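Local coordinates for mandelate racemase/muconate lactonizing enzyme-like protein (Rubrobacter xylanophilus DSM 9941, PDB 3CYJ) that belongs to the mandelate racemase/muconate lactonizing enzyme family of the enolase superfamily and carries a sodium ion in its barrel domain, at residues F140-G153 and P175-E187. Numbering follows the deposited sequence.
Sequences FTSYPLRRLQEQLG and PERVRAAREAIGE
Arg177 reaches from helix 174-185 to the turn ahead of helix 145-157, joining two consecutive outer helices of the TIM-barrel domain, which follow the parallel strands 132-137 and 162-166. The axes of the short helical segments cross at 39° and approach to 8.5 Å. The arginine leaves its helix with CG beside the backbone N and bends at chi3 (60°), which turns the guanidinium end-on to the carbonyl of Tyr143. NH1 and NH2 both donate to Tyr143 O: NH1 at 2.6 Å, nearly in line with the C=O bond, and NH2 at 2.8 Å, on a lone pair. In the conformer described, both bonds lie close to the guanidinium plane, which probably restrains its rotation. Thr141 O lies over one face and Leu148 CD2 over the other, while Leu145 CD1 packs on the aliphatic part at Arg177 CG (3.7 Å). NE is buried with no polar partner in the model. Pro144, the N-cap residue, leads from this gripped carbonyl into the helix. Farther along, small residues let the helices close in: Ala184 CB sits 3.8 Å from Gln149 CB, and Leu152 CD1 meets Ala181 CB at 3.5 Å, with Leu152 also touching Val163 and Ala181 touching Met165 of strand 162-166. Leu145 also leans on Ala180. Gln149, extended beyond CG, brings its amide NE2 to 2.7 Å from Glu183 OE1, the amide and carboxylate planes steeply turned. The same NE2 donates to Ala180 O at 2.9 Å (N-H...O 160°), approaching from the face of that carbonyl opposite to the helical donor Ala184 N.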
loop_
_atom_site.group_PDB
_atom_site.type_symbol
_atom_site.label_atom_id
_atom_site.label_comp_id
_atom_site.label_asym_id
_atom_site.label_seq_id
_atom_site.Cartn_x
_atom_site.Cartn_y
_atom_site.Cartn_z
ATOM N N PHE A 140 -34.020 -8.255 21.606
ATOM C CA PHE A 140 -33.522 -9.577 21.252
ATOM C C PHE A 140 -34.368 -10.219 20.162
ATOM O O PHE A 140 -35.583 -9.914 20.023
ATOM C CB PHE A 140 -33.396 -10.461 22.494
ATOM C CG PHE A 140 -32.636 -9.802 23.577
ATOM C CD1 PHE A 140 -31.242 -9.730 23.516
ATOM C CD2 PHE A 140 -33.305 -9.139 24.612
ATOM C CE1 PHE A 140 -30.531 -9.027 24.511
ATOM C CE2 PHE A 140 -32.616 -8.451 25.618
ATOM C CZ PHE A 140 -31.223 -8.395 25.580
ATOM N N THR A 141 -33.705 -11.083 19.393
ATOM C CA THR A 141 -34.321 -11.752 18.271
ATOM C C THR A 141 -35.397 -12.755 18.693
ATOM O O THR A 141 -36.270 -13.132 17.879
ATOM C CB THR A 141 -33.264 -12.387 17.316
ATOM O OG1 THR A 141 -32.244 -13.028 18.105
ATOM C CG2 THR A 141 -32.636 -11.302 16.407
ATOM N N SER A 142 -35.361 -13.161 19.959
ATOM C CA SER A 142 -36.417 -14.016 20.499
ATOM C C SER A 142 -37.727 -13.266 20.832
ATOM O O SER A 142 -38.764 -13.905 21.007
ATOM C CB SER A 142 -35.933 -14.683 21.785
ATOM O OG SER A 142 -35.598 -13.662 22.694
ATOM N N TYR A 143 -37.680 -11.942 20.994
ATOM C CA TYR A 143 -38.891 -11.187 21.347
ATOM C C TYR A 143 -39.970 -11.246 20.262
ATOM O O TYR A 143 -39.709 -10.916 19.078
ATOM C CB TYR A 143 -38.573 -9.717 21.562
ATOM C CG TYR A 143 -37.943 -9.384 22.883
ATOM C CD1 TYR A 143 -37.588 -10.373 23.783
ATOM C CD2 TYR A 143 -37.656 -8.069 23.212
ATOM C CE1 TYR A 143 -36.988 -10.045 25.019
ATOM C CE2 TYR A 143 -37.077 -7.742 24.417
ATOM C CZ TYR A 143 -36.734 -8.723 25.310
ATOM O OH TYR A 143 -36.133 -8.345 26.513
ATOM N N PRO A 144 -41.207 -11.597 20.650
ATOM C CA PRO A 144 -42.255 -11.328 19.652
ATOM C C PRO A 144 -42.365 -9.816 19.450
ATOM O O PRO A 144 -41.883 -9.063 20.281
ATOM C CB PRO A 144 -43.537 -11.910 20.302
ATOM C CG PRO A 144 -43.032 -12.814 21.455
ATOM C CD PRO A 144 -41.737 -12.140 21.911
ATOM N N LEU A 145 -43.007 -9.400 18.359
ATOM C CA LEU A 145 -43.117 -7.987 17.930
ATOM C C LEU A 145 -43.619 -6.974 18.987
ATOM O O LEU A 145 -43.057 -5.885 19.133
ATOM C CB LEU A 145 -44.059 -7.940 16.743
ATOM C CG LEU A 145 -43.623 -7.841 15.293
ATOM C CD1 LEU A 145 -42.146 -8.084 15.079
ATOM C CD2 LEU A 145 -44.477 -8.783 14.479
ATOM N N ARG A 146 -44.666 -7.360 19.727
ATOM C CA ARG A 146 -45.259 -6.554 20.812
ATOM C C ARG A 146 -44.258 -6.300 21.912
ATOM O O ARG A 146 -44.152 -5.177 22.416
ATOM C CB ARG A 146 -46.543 -7.216 21.420
ATOM N N ARG A 147 -43.522 -7.337 22.298
ATOM C CA ARG A 147 -42.621 -7.201 23.418
ATOM C C ARG A 147 -41.382 -6.337 23.009
ATOM O O ARG A 147 -40.838 -5.547 23.811
ATOM C CB ARG A 147 -42.272 -8.579 23.994
ATOM C CG ARG A 147 -40.855 -8.709 24.470
ATOM C CD ARG A 147 -40.618 -9.618 25.640
ATOM N NE ARG A 147 -41.677 -10.553 25.973
ATOM C CZ ARG A 147 -41.979 -10.832 27.233
ATOM N NH1 ARG A 147 -42.956 -11.677 27.518
ATOM N NH2 ARG A 147 -41.297 -10.234 28.213
ATOM N N LEU A 148 -40.979 -6.475 21.755
ATOM C CA LEU A 148 -39.943 -5.616 21.169
ATOM C C LEU A 148 -40.419 -4.145 21.166
ATOM O O LEU A 148 -39.710 -3.238 21.610
ATOM C CB LEU A 148 -39.624 -6.122 19.752
ATOM C CG LEU A 148 -38.795 -5.234 18.819
ATOM C CD1 LEU A 148 -37.336 -5.082 19.350
ATOM C CD2 LEU A 148 -38.803 -5.768 17.363
ATOM N N GLN A 149 -41.643 -3.907 20.692
ATOM C CA GLN A 149 -42.196 -2.544 20.700
ATOM C C GLN A 149 -42.311 -1.940 22.093
ATOM O O GLN A 149 -42.060 -0.764 22.275
ATOM C CB GLN A 149 -43.565 -2.535 20.036
ATOM C CG GLN A 149 -43.537 -2.836 18.583
ATOM C CD GLN A 149 -44.886 -2.553 17.924
ATOM O OE1 GLN A 149 -45.875 -3.172 18.265
ATOM N NE2 GLN A 149 -44.912 -1.622 16.953
ATOM N N GLU A 150 -42.668 -2.754 23.083
ATOM C CA GLU A 150 -42.868 -2.239 24.432
ATOM C C GLU A 150 -41.545 -1.900 25.087
ATOM O O GLU A 150 -41.423 -0.915 25.849
ATOM C CB GLU A 150 -43.685 -3.214 25.302
ATOM C CG GLU A 150 -45.193 -3.153 24.983
ATOM C CD GLU A 150 -46.038 -4.325 25.560
ATOM O OE1 GLU A 150 -47.278 -4.108 25.779
ATOM O OE2 GLU A 150 -45.488 -5.444 25.777
ATOM N N GLN A 151 -40.536 -2.719 24.822
ATOM C CA GLN A 151 -39.254 -2.405 25.388
ATOM C C GLN A 151 -38.657 -1.117 24.792
ATOM O O GLN A 151 -38.242 -0.230 25.538
ATOM C CB GLN A 151 -38.259 -3.557 25.209
ATOM C CG GLN A 151 -36.959 -3.251 25.895
ATOM C CD GLN A 151 -36.066 -4.427 25.817
ATOM O OE1 GLN A 151 -35.555 -4.747 24.726
ATOM N NE2 GLN A 151 -35.908 -5.138 26.944
ATOM N N LEU A 152 -38.595 -1.038 23.465
ATOM C CA LEU A 152 -38.067 0.152 22.814
ATOM C C LEU A 152 -38.916 1.401 23.113
ATOM O O LEU A 152 -38.368 2.450 23.454
ATOM C CB LEU A 152 -37.970 -0.058 21.291
ATOM C CG LEU A 152 -36.997 -1.133 20.694
ATOM C CD1 LEU A 152 -36.512 -0.735 19.303
ATOM C CD2 LEU A 152 -35.774 -1.385 21.542
ATOM N N GLY A 153 -40.245 1.283 22.996
ATOM C CA GLY A 153 -41.161 2.412 23.212
ATOM C C GLY A 153 -40.979 2.878 24.630
ATOM O O GLY A 153 -40.910 4.080 24.908
ATOM N N PRO A 175 -37.054 -7.130 8.309
ATOM C CA PRO A 175 -37.730 -5.928 7.800
ATOM C C PRO A 175 -38.995 -5.547 8.559
ATOM O O PRO A 175 -39.124 -4.401 8.937
ATOM C CB PRO A 175 -38.020 -6.263 6.352
ATOM C CG PRO A 175 -36.969 -7.307 6.011
ATOM C CD PRO A 175 -36.826 -8.114 7.236
ATOM N N GLU A 176 -39.883 -6.479 8.869
ATOM C CA GLU A 176 -40.986 -6.074 9.746
ATOM C C GLU A 176 -40.618 -5.815 11.189
ATOM O O GLU A 176 -41.261 -4.987 11.830
ATOM C CB GLU A 176 -42.248 -6.926 9.609
ATOM C CG GLU A 176 -42.118 -8.346 9.989
ATOM C CD GLU A 176 -43.508 -9.057 10.049
ATOM O OE1 GLU A 176 -43.543 -10.291 9.802
ATOM O OE2 GLU A 176 -44.552 -8.383 10.331
ATOM N N ARG A 177 -39.578 -6.473 11.714
ATOM C CA ARG A 177 -39.167 -6.193 13.079
ATOM C C ARG A 177 -38.615 -4.775 13.182
ATOM O O ARG A 177 -38.921 -4.070 14.127
ATOM C CB ARG A 177 -38.177 -7.245 13.599
ATOM C CG ARG A 177 -38.767 -8.659 13.637
ATOM C CD ARG A 177 -37.826 -9.695 14.218
ATOM N NE ARG A 177 -37.430 -9.416 15.601
ATOM C CZ ARG A 177 -38.137 -9.752 16.681
ATOM N NH1 ARG A 177 -39.317 -10.376 16.535
ATOM N NH2 ARG A 177 -37.661 -9.457 17.905
ATOM N N VAL A 178 -37.826 -4.333 12.196
ATOM C CA VAL A 178 -37.322 -2.947 12.233
ATOM C C VAL A 178 -38.418 -1.904 11.956
ATOM O O VAL A 178 -38.442 -0.844 12.571
ATOM C CB VAL A 178 -36.078 -2.675 11.311
ATOM C CG1 VAL A 178 -34.865 -3.485 11.780
ATOM C CG2 VAL A 178 -36.367 -2.959 9.852
ATOM N N ARG A 179 -39.334 -2.223 11.039
ATOM C CA ARG A 179 -40.515 -1.380 10.803
ATOM C C ARG A 179 -41.384 -1.221 12.042
ATOM O O ARG A 179 -41.809 -0.111 12.341
ATOM C CB ARG A 179 -41.313 -1.880 9.598
ATOM C CG ARG A 179 -40.612 -1.427 8.295
ATOM C CD ARG A 179 -41.451 -1.673 7.064
ATOM N NE ARG A 179 -41.863 -3.069 7.029
ATOM C CZ ARG A 179 -41.439 -3.939 6.107
ATOM N NH1 ARG A 179 -40.590 -3.503 5.137
ATOM N NH2 ARG A 179 -41.885 -5.221 6.155
ATOM N N ALA A 180 -41.591 -2.318 12.772
ATOM C CA ALA A 180 -42.305 -2.318 14.062
ATOM C C ALA A 180 -41.623 -1.496 15.137
ATOM O O ALA A 180 -42.280 -0.801 15.936
ATOM C CB ALA A 180 -42.513 -3.769 14.586
ATOM N N ALA A 181 -40.301 -1.588 15.179
ATOM C CA ALA A 181 -39.518 -0.785 16.125
ATOM C C ALA A 181 -39.636 0.714 15.789
ATOM O O ALA A 181 -39.733 1.554 16.674
ATOM C CB ALA A 181 -38.006 -1.265 16.142
ATOM N N ARG A 182 -39.598 1.045 14.513
ATOM C CA ARG A 182 -39.705 2.443 14.120
ATOM C C ARG A 182 -41.073 3.053 14.516
ATOM O O ARG A 182 -41.160 4.229 14.947
ATOM C CB ARG A 182 -39.443 2.622 12.620
ATOM C CG ARG A 182 -39.635 4.091 12.126
ATOM C CD ARG A 182 -38.770 5.061 12.939
ATOM N NE ARG A 182 -37.409 5.065 12.474
ATOM C CZ ARG A 182 -36.402 5.595 13.160
ATOM N NH1 ARG A 182 -36.649 6.145 14.341
ATOM N NH2 ARG A 182 -35.168 5.606 12.649
ATOM N N GLU A 183 -42.116 2.228 14.399
ATOM C CA GLU A 183 -43.471 2.653 14.686
ATOM C C GLU A 183 -43.582 2.961 16.172
ATOM O O GLU A 183 -44.111 3.993 16.573
ATOM C CB GLU A 183 -44.489 1.590 14.244
ATOM C CG GLU A 183 -45.973 2.017 14.426
ATOM C CD GLU A 183 -46.464 1.810 15.866
ATOM O OE1 GLU A 183 -46.008 0.830 16.512
ATOM O OE2 GLU A 183 -47.278 2.643 16.362
ATOM N N ALA A 184 -43.050 2.053 16.976
ATOM C CA ALA A 184 -42.995 2.241 18.410
ATOM C C ALA A 184 -42.268 3.532 18.912
ATOM O O ALA A 184 -42.608 4.060 19.956
ATOM C CB ALA A 184 -42.429 0.991 19.064
ATOM N N ILE A 185 -41.247 4.020 18.225
ATOM C CA ILE A 185 -40.410 5.073 18.839
ATOM C C ILE A 185 -40.608 6.448 18.187
ATOM O O ILE A 185 -40.315 7.487 18.791
ATOM C CB ILE A 185 -38.868 4.675 18.831
ATOM C CG1 ILE A 185 -38.354 4.557 17.375
ATOM C CG2 ILE A 185 -38.635 3.365 19.649
ATOM C CD1 ILE A 185 -36.947 4.069 17.179
ATOM N N GLY A 186 -41.095 6.451 16.952
ATOM C CA GLY A 186 -41.258 7.700 16.216
ATOM C C GLY A 186 -40.005 8.115 15.475
ATOM O O GLY A 186 -38.923 7.542 15.677
ATOM N N GLU A 187 -40.141 9.137 14.637
ATOM C CA GLU A 187 -39.058 9.612 13.781
ATOM C C GLU A 187 -37.950 10.407 14.465
ATOM O O GLU A 187 -36.997 10.871 13.787
ATOM C CB GLU A 187 -39.625 10.460 12.639
ATOM C CG GLU A 187 -40.620 9.695 11.735
ATOM C CD GLU A 187 -39.983 8.512 10.981
ATOM O OE1 GLU A 187 -38.733 8.510 10.775
ATOM O OE2 GLU A 187 -40.742 7.582 10.593
#